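Local structure of ssDNA binding protein (Aeropyrum pernix, 4PSN) at residues P171-R176 against R207-V212; G10-A15 against D68-Q73; G158-R163 against T177-E182; K41-A46 against S81-D86; E119-F124 against V194-S199. The protein probably binds single-stranded DNA, as a four-chain assembly of a kind in which the DNA is thought to be held within tunnels between subunits. One frame throughout, in Å; residues are numbered along the deposited sequence. Where two conformers were deposited one is given.

Interaction 1. Residues P171-R176 against R207-V212; sequences PLLLKR and REAVRV
Pro171 and Ala209 mark the nearest approach of the two backbones, with their CA atoms 6.0 Å apart, where the beginning of strand 172-176 passes helix 207-212. The two axes come within 8.1 Å and are inclined at 53°, and the contact is confined to the start of the strand. Ala209 turns its methyl group to the strand, and CB lies 4.2 Å from CB of Pro171. Leu173 supplies the main apolar group through its two methyls, in the conformer given, one of two deposited. In it CD1 reaches over Ala209, 3.8 Å from CB of that residue, while CD2 extends to the next turn of the helix and meets CG2 of Val212 at 4.2 Å. This is helix-on-sheet packing within the C-terminal domain: helix 206-218 lies against the end of the antiparallel sheet where strand 172-180 is flanked by strands 159-166 and 202-203. Ala165 and Val167 of the same chain extend the apolar surface under the helix. Glu208 takes part through its backbone O, 4.2 Å from CD1 of Leu173; its carboxylate is held by Arg207 of the second subunit and the backbone N of Glu205. Arg211 of the second subunit packs on Leu173, which places this buried contact beside an interface between chains.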
# COMPACT_ATOMS: atom_id res chain seq x y z
N PRO C 171 -21.67 -5.28 -2.41
CA PRO C 171 -22.03 -5.70 -1.05
C PRO C 171 -23.09 -4.79 -0.41
O PRO C 171 -22.90 -3.57 -0.30
CB PRO C 171 -20.70 -5.62 -0.29
CG PRO C 171 -19.62 -5.71 -1.37
CD PRO C 171 -20.24 -4.93 -2.52
N LEU C 172 -24.20 -5.40 0.01
CA LEU C 172 -25.36 -4.68 0.54
C LEU C 172 -25.90 -5.31 1.80
O LEU C 172 -25.99 -6.53 1.92
CB LEU C 172 -26.50 -4.65 -0.48
CG LEU C 172 -26.22 -3.93 -1.80
CD1 LEU C 172 -27.34 -4.22 -2.78
CD2 LEU C 172 -26.09 -2.43 -1.55
N LEU C 173 -26.24 -4.46 2.76
CA LEU C 173 -26.81 -4.91 4.01
C LEU C 173 -28.22 -4.35 4.18
O LEU C 173 -28.42 -3.14 4.18
CB LEU C 173 -25.93 -4.47 5.18
CG LEU C 173 -25.21 -5.59 5.92
CD1 LEU C 173 -24.45 -6.47 4.96
CD2 LEU C 173 -24.27 -5.01 6.98
N LEU C 174 -29.20 -5.24 4.28
CA LEU C 174 -30.56 -4.82 4.56
C LEU C 174 -30.74 -4.83 6.08
O LEU C 174 -30.71 -5.89 6.70
CB LEU C 174 -31.56 -5.76 3.89
CG LEU C 174 -33.05 -5.50 4.13
CD1 LEU C 174 -33.48 -4.24 3.40
CD2 LEU C 174 -33.88 -6.70 3.69
N LYS C 175 -30.87 -3.64 6.67
CA LYS C 175 -31.09 -3.46 8.11
C LYS C 175 -32.49 -3.90 8.51
O LYS C 175 -33.39 -3.94 7.67
CB LYS C 175 -30.93 -1.99 8.49
CG LYS C 175 -29.73 -1.31 7.89
CD LYS C 175 -28.46 -1.73 8.59
CE LYS C 175 -27.30 -0.83 8.22
NZ LYS C 175 -26.31 -0.77 9.32
N ARG C 176 -32.68 -4.21 9.80
CA ARG C 176 -34.00 -4.58 10.31
C ARG C 176 -35.10 -3.69 9.71
O ARG C 176 -35.07 -2.47 9.81
CB ARG C 176 -34.05 -4.53 11.84
CG ARG C 176 -35.40 -5.01 12.38
CD ARG C 176 -35.65 -4.64 13.84
NE ARG C 176 -35.01 -5.58 14.76
CZ ARG C 176 -35.37 -5.75 16.02
NH1 ARG C 176 -34.73 -6.63 16.78
NH2 ARG C 176 -36.38 -5.04 16.53
N ARG C 207 -16.60 -7.88 3.46
CA ARG C 207 -16.52 -8.68 4.69
C ARG C 207 -17.72 -8.48 5.63
O ARG C 207 -18.13 -9.41 6.33
CB ARG C 207 -15.20 -8.39 5.44
CG ARG C 207 -14.93 -9.32 6.63
CD ARG C 207 -13.52 -9.10 7.21
NE ARG C 207 -12.47 -9.54 6.29
CZ ARG C 207 -11.66 -8.74 5.61
NH1 ARG C 207 -11.75 -7.42 5.74
NH2 ARG C 207 -10.75 -9.25 4.79
N GLU C 208 -18.29 -7.28 5.67
CA GLU C 208 -19.41 -7.04 6.57
C GLU C 208 -20.58 -7.88 6.08
O GLU C 208 -21.29 -8.50 6.88
CB GLU C 208 -19.81 -5.57 6.59
CG GLU C 208 -18.67 -4.61 6.94
CD GLU C 208 -19.14 -3.15 7.01
OE1 GLU C 208 -18.69 -2.33 6.18
OE2 GLU C 208 -19.97 -2.84 7.89
N ALA C 209 -20.78 -7.90 4.76
CA ALA C 209 -21.89 -8.62 4.18
C ALA C 209 -21.65 -10.11 4.37
O ALA C 209 -22.56 -10.84 4.71
CB ALA C 209 -22.06 -8.28 2.68
N VAL C 210 -20.41 -10.55 4.19
CA VAL C 210 -20.11 -11.99 4.33
C VAL C 210 -20.46 -12.48 5.73
O VAL C 210 -21.07 -13.54 5.91
CB VAL C 210 -18.62 -12.33 4.01
CG1 VAL C 210 -18.29 -13.77 4.40
CG2 VAL C 210 -18.31 -12.10 2.53
N ARG C 211 -20.09 -11.70 6.74
CA ARG C 211 -20.34 -12.07 8.13
C ARG C 211 -21.84 -12.22 8.42
O ARG C 211 -22.27 -13.16 9.11
CB ARG C 211 -19.73 -11.01 9.06
CG ARG C 211 -19.93 -11.25 10.53
CD ARG C 211 -18.67 -11.77 11.20
NE ARG C 211 -17.51 -10.91 10.96
CZ ARG C 211 -16.26 -11.36 10.93
NH1 ARG C 211 -16.03 -12.65 11.12
NH2 ARG C 211 -15.24 -10.54 10.70
N VAL C 212 -22.65 -11.31 7.90
CA VAL C 212 -24.10 -11.37 8.12
C VAL C 212 -24.71 -12.61 7.43
O VAL C 212 -25.54 -13.32 8.01
CB VAL C 212 -24.80 -10.08 7.65
CG1 VAL C 212 -26.32 -10.28 7.57
CG2 VAL C 212 -24.46 -8.91 8.59

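Interaction 2. Residues G10-A15 against D68-Q73; sequences GLVIAA and DVVRIQ
The guanidinium of Arg71 has the CD2 methyl of Leu11 over one face, 3.8 Å from NH2, and its NH1 forms a salt bridge with Glu93 on the neighbouring strand. Both residues belong to an antiparallel strand pair, 6-13 beside 69-78, in the three-stranded sheet of the N-terminal domain. The Arg71 chain leaves with CG anti to the backbone N (chi1 -180°), which lays its CB and CG along the carbonyl of Gly10; CG is 3.5 Å from Gly10 O. A leucine in place of Arg71 would probably leave Glu93 without its charged mate and Leu11 without the flat group beneath its methyl. Val12 and Val70 form a hydrogen-bonded pair, and CG1 of Val12 meets CG2 of Val70 at 3.7 Å. At the neighbouring non-hydrogen-bonded pair, CD1 of Ile13 touches CG2 of Val69. Trp95 of the third subunit packs on both Ile13 and Val69. Beyond the end of the strand, Ala14 N donates to Asp68 O at 2.8 Å, tilted 32° from the carbonyl plane.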
# COMPACT_ATOMS: atom_id res chain seq x y z
N GLY C 10 3.06 -9.33 -3.11
CA GLY C 10 1.74 -8.89 -3.55
C GLY C 10 1.68 -8.89 -5.08
O GLY C 10 2.60 -9.38 -5.73
N LEU C 11 0.61 -8.36 -5.65
CA LEU C 11 0.46 -8.30 -7.09
C LEU C 11 1.44 -7.27 -7.61
O LEU C 11 1.54 -6.16 -7.08
CB LEU C 11 -0.95 -7.86 -7.47
CG LEU C 11 -2.09 -8.74 -6.96
CD1 LEU C 11 -3.42 -8.10 -7.32
CD2 LEU C 11 -1.98 -10.16 -7.55
N VAL C 12 2.18 -7.64 -8.65
CA VAL C 12 3.09 -6.67 -9.25
C VAL C 12 3.24 -6.91 -10.76
O VAL C 12 3.22 -8.05 -11.21
CB VAL C 12 4.46 -6.67 -8.51
CG1 VAL C 12 5.18 -7.99 -8.72
CG2 VAL C 12 5.32 -5.48 -8.95
N ILE C 13 3.33 -5.84 -11.55
CA ILE C 13 3.61 -6.02 -12.98
C ILE C 13 4.97 -6.71 -13.11
O ILE C 13 5.91 -6.40 -12.38
CB ILE C 13 3.64 -4.68 -13.76
CG1 ILE C 13 2.28 -3.99 -13.71
CG2 ILE C 13 3.95 -4.93 -15.24
CD1 ILE C 13 1.28 -4.56 -14.72
N ALA C 14 5.09 -7.65 -14.04
CA ALA C 14 6.28 -8.49 -14.07
C ALA C 14 7.57 -7.67 -14.15
O ALA C 14 8.56 -7.99 -13.49
CB ALA C 14 6.20 -9.49 -15.21
N ALA C 15 7.55 -6.60 -14.95
CA ALA C 15 8.76 -5.79 -15.14
C ALA C 15 9.27 -5.17 -13.85
O ALA C 15 10.39 -4.66 -13.78
CB ALA C 15 8.53 -4.71 -16.19
N ASP C 68 2.75 -8.58 -17.96
CA ASP C 68 1.88 -9.48 -17.23
C ASP C 68 1.96 -9.14 -15.73
O ASP C 68 2.72 -8.26 -15.33
CB ASP C 68 2.30 -10.93 -17.46
CG ASP C 68 1.98 -11.41 -18.86
OD1 ASP C 68 1.12 -10.83 -19.56
OD2 ASP C 68 2.60 -12.42 -19.23
N VAL C 69 1.16 -9.81 -14.92
CA VAL C 69 1.17 -9.58 -13.47
C VAL C 69 1.64 -10.87 -12.79
O VAL C 69 1.29 -11.96 -13.22
CB VAL C 69 -0.22 -9.19 -12.97
CG1 VAL C 69 -0.29 -9.24 -11.44
CG2 VAL C 69 -0.59 -7.80 -13.48
N VAL C 70 2.46 -10.74 -11.75
CA VAL C 70 2.93 -11.89 -11.00
C VAL C 70 2.75 -11.63 -9.52
O VAL C 70 2.55 -10.50 -9.10
CB VAL C 70 4.42 -12.17 -11.24
CG1 VAL C 70 4.65 -12.66 -12.67
CG2 VAL C 70 5.24 -10.90 -10.95
N ARG C 71 2.85 -12.68 -8.72
CA ARG C 71 2.84 -12.55 -7.28
C ARG C 71 3.73 -13.67 -6.79
O ARG C 71 3.57 -14.81 -7.21
CB ARG C 71 1.42 -12.70 -6.71
CG ARG C 71 1.33 -12.57 -5.18
CD ARG C 71 -0.08 -12.18 -4.72
NE ARG C 71 -1.03 -13.27 -4.95
CZ ARG C 71 -2.35 -13.18 -4.76
NH1 ARG C 71 -3.12 -14.23 -5.01
NH2 ARG C 71 -2.90 -12.04 -4.32
N ILE C 72 4.66 -13.35 -5.90
CA ILE C 72 5.70 -14.29 -5.51
C ILE C 72 5.83 -14.32 -4.02
O ILE C 72 5.68 -13.31 -3.35
CB ILE C 72 7.08 -13.86 -6.11
CG1 ILE C 72 6.98 -13.75 -7.63
CG2 ILE C 72 8.18 -14.83 -5.71
CD1 ILE C 72 8.18 -13.15 -8.28
N GLN C 73 6.09 -15.50 -3.48
CA GLN C 73 6.34 -15.62 -2.07
C GLN C 73 7.32 -16.74 -1.86
O GLN C 73 7.33 -17.73 -2.61
CB GLN C 73 5.04 -15.83 -1.28
CG GLN C 73 4.37 -17.16 -1.49
CD GLN C 73 3.29 -17.41 -0.43
OE1 GLN C 73 2.29 -16.70 -0.38
NE2 GLN C 73 3.52 -18.42 0.44
O HOH W 1 2.69 -12.15 -2.31

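Interaction 3. Residues G158-R163 against T177-E182; sequences GEALVR and TRVQVE
The beta hairpin of strands 159-166 and 172-180 is joined here near its open end, where the paired residues run from Val162 and Thr177 to Glu159 and Gln180. Ala160 with Val179 and Val162 with Thr177 are hydrogen-bonded pairs, each with two backbone bonds. On the face carrying Glu159, Leu161 and Arg178, NH1 of Arg178 gives OE2 of Glu159 a salt bridge of 2.8 Å. The carboxylate is met on its syn side and stands 84° from the guanidinium plane, so one nitrogen makes the link; NH2 of Arg178 turns to Asp133 of the second subunit. CD2 of Leu161 rests on CB of Arg178 at 3.8 Å. Across the other face, CG2 of Val162 meets CG2 of Val179 at 4.0 Å, and Ala160 CB touches CG1 of Val181. Past the paired strands, one water bridges Gly158 O and OE2 of Glu182. Phe189 of helix 186-198 packs on Val179 and Val181, whereas Val153 and Leu151 of strand 146-155 touch Ala160 and Val162.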
# COMPACT_ATOMS: atom_id res chain seq x y z
N GLY C 158 -49.22 -10.35 11.76
CA GLY C 158 -49.66 -9.60 10.59
C GLY C 158 -48.51 -8.80 9.99
O GLY C 158 -48.68 -8.04 9.02
N GLU C 159 -47.34 -8.96 10.58
CA GLU C 159 -46.17 -8.21 10.16
C GLU C 159 -44.95 -9.11 10.22
O GLU C 159 -45.03 -10.23 10.73
CB GLU C 159 -45.94 -7.03 11.10
CG GLU C 159 -47.04 -6.00 11.13
CD GLU C 159 -46.68 -4.81 12.00
OE1 GLU C 159 -46.75 -4.93 13.25
OE2 GLU C 159 -46.30 -3.75 11.44
N ALA C 160 -43.82 -8.61 9.75
CA ALA C 160 -42.57 -9.35 9.87
C ALA C 160 -41.38 -8.40 9.92
O ALA C 160 -41.43 -7.31 9.37
CB ALA C 160 -42.42 -10.33 8.68
N LEU C 161 -40.32 -8.84 10.58
CA LEU C 161 -39.03 -8.17 10.49
C LEU C 161 -38.20 -8.89 9.44
O LEU C 161 -38.17 -10.12 9.40
CB LEU C 161 -38.32 -8.25 11.83
CG LEU C 161 -39.11 -7.66 12.99
CD1 LEU C 161 -38.38 -7.89 14.30
CD2 LEU C 161 -39.34 -6.18 12.77
N VAL C 162 -37.54 -8.12 8.58
CA VAL C 162 -36.71 -8.68 7.53
C VAL C 162 -35.33 -8.04 7.62
O VAL C 162 -35.22 -6.84 7.79
CB VAL C 162 -37.30 -8.35 6.15
CG1 VAL C 162 -36.45 -9.00 5.07
CG2 VAL C 162 -38.74 -8.86 6.06
N ARG C 163 -34.29 -8.86 7.51
CA ARG C 163 -32.94 -8.34 7.35
C ARG C 163 -32.11 -9.32 6.55
O ARG C 163 -32.51 -10.46 6.37
CB ARG C 163 -32.26 -8.01 8.70
CG ARG C 163 -32.34 -9.05 9.80
CD ARG C 163 -33.75 -9.09 10.37
NE ARG C 163 -33.83 -9.68 11.70
CZ ARG C 163 -34.72 -10.61 12.05
NH1 ARG C 163 -34.73 -11.09 13.29
NH2 ARG C 163 -35.61 -11.06 11.16
N THR C 177 -36.07 -4.33 9.07
CA THR C 177 -37.12 -3.60 8.40
C THR C 177 -38.43 -4.27 8.75
O THR C 177 -38.56 -5.49 8.61
CB THR C 177 -36.92 -3.63 6.87
OG1 THR C 177 -35.64 -3.07 6.55
CG2 THR C 177 -38.00 -2.85 6.16
N ARG C 178 -39.41 -3.50 9.19
CA ARG C 178 -40.70 -4.08 9.56
C ARG C 178 -41.68 -3.88 8.43
O ARG C 178 -41.83 -2.78 7.92
CB ARG C 178 -41.23 -3.50 10.87
CG ARG C 178 -42.59 -4.07 11.27
CD ARG C 178 -42.89 -3.86 12.76
NE ARG C 178 -42.65 -2.48 13.17
CZ ARG C 178 -43.58 -1.52 13.19
NH1 ARG C 178 -44.83 -1.79 12.82
NH2 ARG C 178 -43.25 -0.29 13.58
N VAL C 179 -42.36 -4.96 8.04
CA VAL C 179 -43.24 -4.92 6.87
C VAL C 179 -44.55 -5.59 7.21
O VAL C 179 -44.61 -6.45 8.10
CB VAL C 179 -42.61 -5.65 5.65
CG1 VAL C 179 -41.31 -4.98 5.24
CG2 VAL C 179 -42.37 -7.13 5.96
N GLN C 180 -45.61 -5.20 6.51
CA GLN C 180 -46.92 -5.80 6.75
C GLN C 180 -47.11 -7.00 5.83
O GLN C 180 -46.95 -6.89 4.62
CB GLN C 180 -48.03 -4.78 6.48
CG GLN C 180 -49.40 -5.23 7.02
CD GLN C 180 -50.49 -4.20 6.79
OE1 GLN C 180 -50.31 -3.24 6.05
NE2 GLN C 180 -51.64 -4.41 7.42
N VAL C 181 -47.45 -8.15 6.41
CA VAL C 181 -47.62 -9.37 5.65
C VAL C 181 -48.21 -10.48 6.52
O VAL C 181 -47.77 -10.68 7.67
CB VAL C 181 -46.26 -9.83 5.08
CG1 VAL C 181 -45.30 -10.10 6.22
CG2 VAL C 181 -46.43 -11.09 4.21
N GLU C 182 -49.18 -11.22 5.99
CA GLU C 182 -49.71 -12.40 6.70
C GLU C 182 -48.72 -13.57 6.65
O GLU C 182 -48.02 -13.73 5.65
CB GLU C 182 -51.07 -12.82 6.14
CG GLU C 182 -52.18 -11.79 6.34
CD GLU C 182 -52.40 -11.43 7.80
OE1 GLU C 182 -52.03 -12.24 8.69
OE2 GLU C 182 -52.94 -10.33 8.07
O HOH W 2 -51.19 -8.10 7.93
O HOH W 3 -46.55 -12.37 9.41

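Interaction 4. Residues K41-A46 against S81-D86; sequences KDVAMA and SQIQFD
With CG1 anti to its own carbonyl carbon (chi1 -55°) and CD1 extended beyond it, Ile83 sends its terminal methyl onto helix 41-46. There CD1 lies 3.7 Å from CB of Ala46, and its CG2 branch also approaches the same methyl, so that Ala46 meets both arms of the isoleucine. One turn earlier in the helix, CD1 is 4.0 Å from the carbonyl O of Asp42 and 4.3 Å from CG2 of Val43. Phe85, two residues further along the strand and on the same side, has chi1 -66°, which directs its ring toward the C-terminal end of the helical segment. The ring presents its edge: CE2 is 3.4 Å from Ala46 O, which lies near the ring plane, and 4.1 Å from CB of Ala46. Strand 83-86 runs beside the helix at 24°, with 9.6 Å between the axes. This is helix-on-sheet packing in the N-terminal domain, a helix laid nearly along a strand. Val43 and Ala46 also touch Leu25 of helix 17-28, Leu29 and Leu38 from nearby loops border Ile83, and Ile74 and Tyr76 of the adjacent strand 69-78 pack against Phe85.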
# COMPACT_ATOMS: atom_id res chain seq x y z
N LYS C 41 24.65 -4.86 2.95
CA LYS C 41 25.25 -5.68 1.90
C LYS C 41 24.66 -7.08 1.87
O LYS C 41 24.33 -7.60 0.80
CB LYS C 41 26.77 -5.76 2.09
CG LYS C 41 27.49 -6.51 0.99
CD LYS C 41 29.01 -6.41 1.16
CE LYS C 41 29.75 -6.98 -0.05
NZ LYS C 41 31.23 -6.77 0.03
N ASP C 42 24.54 -7.68 3.06
CA ASP C 42 23.95 -9.01 3.22
C ASP C 42 22.58 -9.06 2.57
O ASP C 42 22.29 -9.95 1.77
CB ASP C 42 23.76 -9.32 4.71
CG ASP C 42 25.06 -9.58 5.43
OD1 ASP C 42 25.99 -10.14 4.82
OD2 ASP C 42 25.15 -9.22 6.63
N VAL C 43 21.73 -8.11 2.95
CA VAL C 43 20.38 -8.03 2.43
C VAL C 43 20.35 -7.76 0.92
O VAL C 43 19.58 -8.38 0.20
CB VAL C 43 19.55 -6.96 3.19
CG1 VAL C 43 18.12 -6.89 2.64
CG2 VAL C 43 19.56 -7.24 4.70
N ALA C 44 21.20 -6.84 0.45
CA ALA C 44 21.24 -6.49 -0.97
C ALA C 44 21.61 -7.72 -1.80
O ALA C 44 21.06 -7.94 -2.88
CB ALA C 44 22.23 -5.35 -1.23
N MSE C 45 22.54 -8.52 -1.29
CA MSE C 45 23.00 -9.70 -2.02
C MSE C 45 21.97 -10.81 -2.01
O MSE C 45 21.77 -11.50 -3.01
CB MSE C 45 24.30 -10.23 -1.44
CG MSE C 45 25.50 -9.36 -1.75
SE MSE C 45 27.06 -10.08 -0.82
CE MSE C 45 26.60 -11.98 -0.94
N ALA C 46 21.34 -11.00 -0.86
CA ALA C 46 20.25 -11.96 -0.76
C ALA C 46 19.16 -11.65 -1.77
O ALA C 46 18.70 -12.53 -2.51
CB ALA C 46 19.69 -11.99 0.67
N SER C 81 23.64 -14.24 11.36
CA SER C 81 24.01 -13.21 10.38
C SER C 81 23.99 -13.76 8.96
O SER C 81 24.71 -13.27 8.09
CB SER C 81 25.39 -12.62 10.70
OG SER C 81 25.38 -11.97 11.97
N GLN C 82 23.16 -14.77 8.73
CA GLN C 82 23.07 -15.40 7.42
C GLN C 82 21.61 -15.61 6.98
O GLN C 82 20.78 -16.13 7.72
CB GLN C 82 23.81 -16.75 7.43
CG GLN C 82 25.29 -16.63 7.76
CD GLN C 82 25.96 -17.99 7.89
OE1 GLN C 82 25.28 -19.00 8.02
NE2 GLN C 82 27.29 -18.01 7.84
N ILE C 83 21.33 -15.19 5.75
CA ILE C 83 20.02 -15.33 5.15
C ILE C 83 20.00 -16.55 4.23
O ILE C 83 20.84 -16.67 3.35
CB ILE C 83 19.67 -14.09 4.32
CG1 ILE C 83 19.79 -12.83 5.17
CG2 ILE C 83 18.26 -14.19 3.75
CD1 ILE C 83 19.74 -11.53 4.38
N GLN C 84 19.05 -17.46 4.45
CA GLN C 84 18.87 -18.59 3.56
C GLN C 84 17.41 -18.69 3.12
O GLN C 84 16.51 -18.71 3.95
CB GLN C 84 19.29 -19.89 4.25
CG GLN C 84 20.65 -19.83 4.94
CD GLN C 84 20.63 -20.43 6.34
OE1 GLN C 84 20.77 -21.64 6.51
NE2 GLN C 84 20.44 -19.57 7.35
N PHE C 85 17.19 -18.75 1.81
CA PHE C 85 15.84 -18.96 1.27
C PHE C 85 15.50 -20.44 1.22
O PHE C 85 16.37 -21.27 0.95
CB PHE C 85 15.72 -18.35 -0.13
CG PHE C 85 15.83 -16.86 -0.15
CD1 PHE C 85 14.80 -16.07 0.30
CD2 PHE C 85 16.98 -16.25 -0.64
CE1 PHE C 85 14.90 -14.70 0.29
CE2 PHE C 85 17.09 -14.88 -0.66
CZ PHE C 85 16.05 -14.09 -0.20
N ASP C 86 14.24 -20.78 1.48
CA ASP C 86 13.80 -22.16 1.34
C ASP C 86 13.04 -22.31 0.03
O ASP C 86 11.87 -21.98 -0.05
CB ASP C 86 12.92 -22.60 2.50
CG ASP C 86 12.57 -24.09 2.42
OD1 ASP C 86 12.67 -24.67 1.32
OD2 ASP C 86 12.18 -24.67 3.46

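Interaction 5. Residues E119-F124 against V194-S199; sequences EEEIRF and VSRLFS
Glu121 and Arg196 meet with their side chains crossing at about a right angle, the carboxylate plane turned 78° from that of the guanidinium. OE2 of Glu121 lies at the guanidinium edge and takes both bonds of a salt bridge, a short one from NH1 of Arg196 at 2.6 Å and a weak one from NE of the same residue at 3.1 Å. The acid arrives extended, with CG anti to the backbone N (chi1 -178°), whereas the arginine bends back to meet it. An alanine in place of Glu121 would probably leave the guanidinium of Arg196 without this charged mate and free to swing away from the loop. Further along, Ser195 OG accepts the backbone N-H of Phe124 at 3.0 Å and sits over one face of the Arg123 guanidinium. A water donates to both Ile122 O and Ser195 O and so bridges the two backbones. The loop that leads from helix 100-113 into strand 125-131 is fastened in this way to helix 186-198 of the C-terminal domain. On the inner side the rings of Phe124 and Phe198 are inclined at 58°, and CE2 of Phe124 lies 3.8 Å from CB of Phe198. Val194 CG1 touches CB of Phe124 at 4.1 Å. Ile141, from strand 137-143, and Val166, from strand 159-166, each pack against both phenylalanines.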
# COMPACT_ATOMS: atom_id res chain seq x y z
N GLU C 119 -30.26 3.16 -13.82
CA GLU C 119 -31.66 3.47 -13.63
C GLU C 119 -32.43 2.18 -13.36
O GLU C 119 -33.66 2.17 -13.34
CB GLU C 119 -32.24 4.20 -14.86
CG GLU C 119 -32.06 5.71 -14.80
CD GLU C 119 -32.35 6.40 -16.13
OE1 GLU C 119 -33.32 6.00 -16.82
OE2 GLU C 119 -31.60 7.33 -16.49
N GLU C 120 -31.69 1.10 -13.12
CA GLU C 120 -32.32 -0.20 -12.94
C GLU C 120 -32.06 -0.83 -11.57
O GLU C 120 -30.92 -0.98 -11.13
CB GLU C 120 -31.91 -1.15 -14.05
CG GLU C 120 -32.85 -2.33 -14.21
CD GLU C 120 -32.38 -3.31 -15.26
OE1 GLU C 120 -31.41 -3.00 -15.98
OE2 GLU C 120 -33.00 -4.40 -15.37
N GLU C 121 -33.14 -1.23 -10.92
CA GLU C 121 -33.11 -1.97 -9.68
C GLU C 121 -32.42 -3.33 -9.90
O GLU C 121 -32.60 -3.95 -10.95
CB GLU C 121 -34.55 -2.17 -9.23
CG GLU C 121 -34.77 -2.88 -7.93
CD GLU C 121 -36.24 -2.89 -7.55
OE1 GLU C 121 -36.93 -3.89 -7.85
OE2 GLU C 121 -36.69 -1.88 -6.97
N ILE C 122 -31.59 -3.76 -8.96
CA ILE C 122 -30.97 -5.09 -9.07
C ILE C 122 -32.06 -6.15 -8.83
O ILE C 122 -32.79 -6.08 -7.84
CB ILE C 122 -29.86 -5.32 -8.03
CG1 ILE C 122 -28.79 -4.23 -8.12
CG2 ILE C 122 -29.23 -6.72 -8.23
CD1 ILE C 122 -27.81 -4.23 -6.96
N ARG C 123 -32.18 -7.12 -9.72
CA ARG C 123 -33.20 -8.16 -9.56
C ARG C 123 -32.62 -9.41 -8.90
O ARG C 123 -31.83 -10.11 -9.51
CB ARG C 123 -33.82 -8.55 -10.91
CG ARG C 123 -35.07 -9.42 -10.77
CD ARG C 123 -36.28 -8.63 -10.33
NE ARG C 123 -37.35 -9.52 -9.85
CZ ARG C 123 -38.44 -9.12 -9.22
NH1 ARG C 123 -38.62 -7.82 -8.98
NH2 ARG C 123 -39.34 -10.01 -8.79
N PHE C 124 -33.04 -9.68 -7.67
CA PHE C 124 -32.62 -10.86 -6.95
C PHE C 124 -33.74 -11.90 -6.99
O PHE C 124 -34.91 -11.56 -7.16
CB PHE C 124 -32.29 -10.52 -5.48
CG PHE C 124 -31.11 -9.57 -5.32
CD1 PHE C 124 -29.81 -10.03 -5.49
CD2 PHE C 124 -31.31 -8.23 -5.00
CE1 PHE C 124 -28.71 -9.18 -5.34
CE2 PHE C 124 -30.21 -7.36 -4.86
CZ PHE C 124 -28.91 -7.84 -5.03
N VAL C 194 -38.02 -8.77 -2.33
CA VAL C 194 -36.59 -8.81 -2.03
C VAL C 194 -35.81 -7.77 -2.81
O VAL C 194 -34.98 -7.06 -2.23
CB VAL C 194 -35.96 -10.23 -2.19
CG1 VAL C 194 -36.00 -10.70 -3.64
CG2 VAL C 194 -34.50 -10.21 -1.71
N SER C 195 -36.09 -7.63 -4.10
CA SER C 195 -35.37 -6.69 -4.94
C SER C 195 -35.68 -5.24 -4.52
O SER C 195 -34.80 -4.40 -4.45
CB SER C 195 -35.72 -6.90 -6.42
OG SER C 195 -35.48 -8.24 -6.82
N ARG C 196 -36.96 -4.96 -4.29
CA ARG C 196 -37.38 -3.64 -3.81
C ARG C 196 -36.72 -3.29 -2.46
O ARG C 196 -36.24 -2.18 -2.25
CB ARG C 196 -38.91 -3.63 -3.69
CG ARG C 196 -39.50 -2.51 -2.84
CD ARG C 196 -39.27 -1.16 -3.47
NE ARG C 196 -38.89 -1.31 -4.87
CZ ARG C 196 -39.59 -0.84 -5.90
NH1 ARG C 196 -39.17 -1.04 -7.14
NH2 ARG C 196 -40.72 -0.17 -5.70
N LEU C 197 -36.66 -4.26 -1.55
CA LEU C 197 -36.04 -4.02 -0.26
C LEU C 197 -34.56 -3.69 -0.38
O LEU C 197 -34.06 -2.77 0.27
CB LEU C 197 -36.26 -5.22 0.66
CG LEU C 197 -37.69 -5.35 1.18
CD1 LEU C 197 -37.91 -6.70 1.85
CD2 LEU C 197 -38.03 -4.21 2.14
N PHE C 198 -33.85 -4.43 -1.23
CA PHE C 198 -32.41 -4.21 -1.35
C PHE C 198 -32.05 -2.95 -2.12
O PHE C 198 -30.91 -2.48 -2.04
CB PHE C 198 -31.71 -5.44 -1.95
CG PHE C 198 -31.27 -6.43 -0.91
CD1 PHE C 198 -30.02 -6.31 -0.31
CD2 PHE C 198 -32.10 -7.46 -0.50
CE1 PHE C 198 -29.60 -7.20 0.66
CE2 PHE C 198 -31.70 -8.37 0.49
CZ PHE C 198 -30.44 -8.23 1.08
N SER C 199 -33.01 -2.38 -2.86
CA SER C 199 -32.78 -1.10 -3.53
C SER C 199 -32.57 0.05 -2.52
O SER C 199 -32.12 1.13 -2.88
CB SER C 199 -33.94 -0.76 -4.47
OG SER C 199 -35.06 -0.31 -3.73
O HOH W 4 -32.47 -4.63 -5.47

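How the interactions relate
Along the chain, interactions 2 and 4 come first and cross each other within the N-terminal domain, their centres 21 Å apart on one three-stranded sheet. Interactions 1, 3 and 5 follow in the C-terminal domain, 15 to 19 Å from one another. Interactions 1 and 3 share strand 172-180, and helix 186-198 of interaction 5 packs beside it, with Leu174 touching Leu197 and Phe198. Interaction 3 is nested within the loop closed by interaction 5. The two groups lie on opposite sides of the chain's centre, up to 64 Å apart between centres, with helix 100-113 between the domains. Each group also touches other subunits, consistent with DNA-binding tunnels formed between chains.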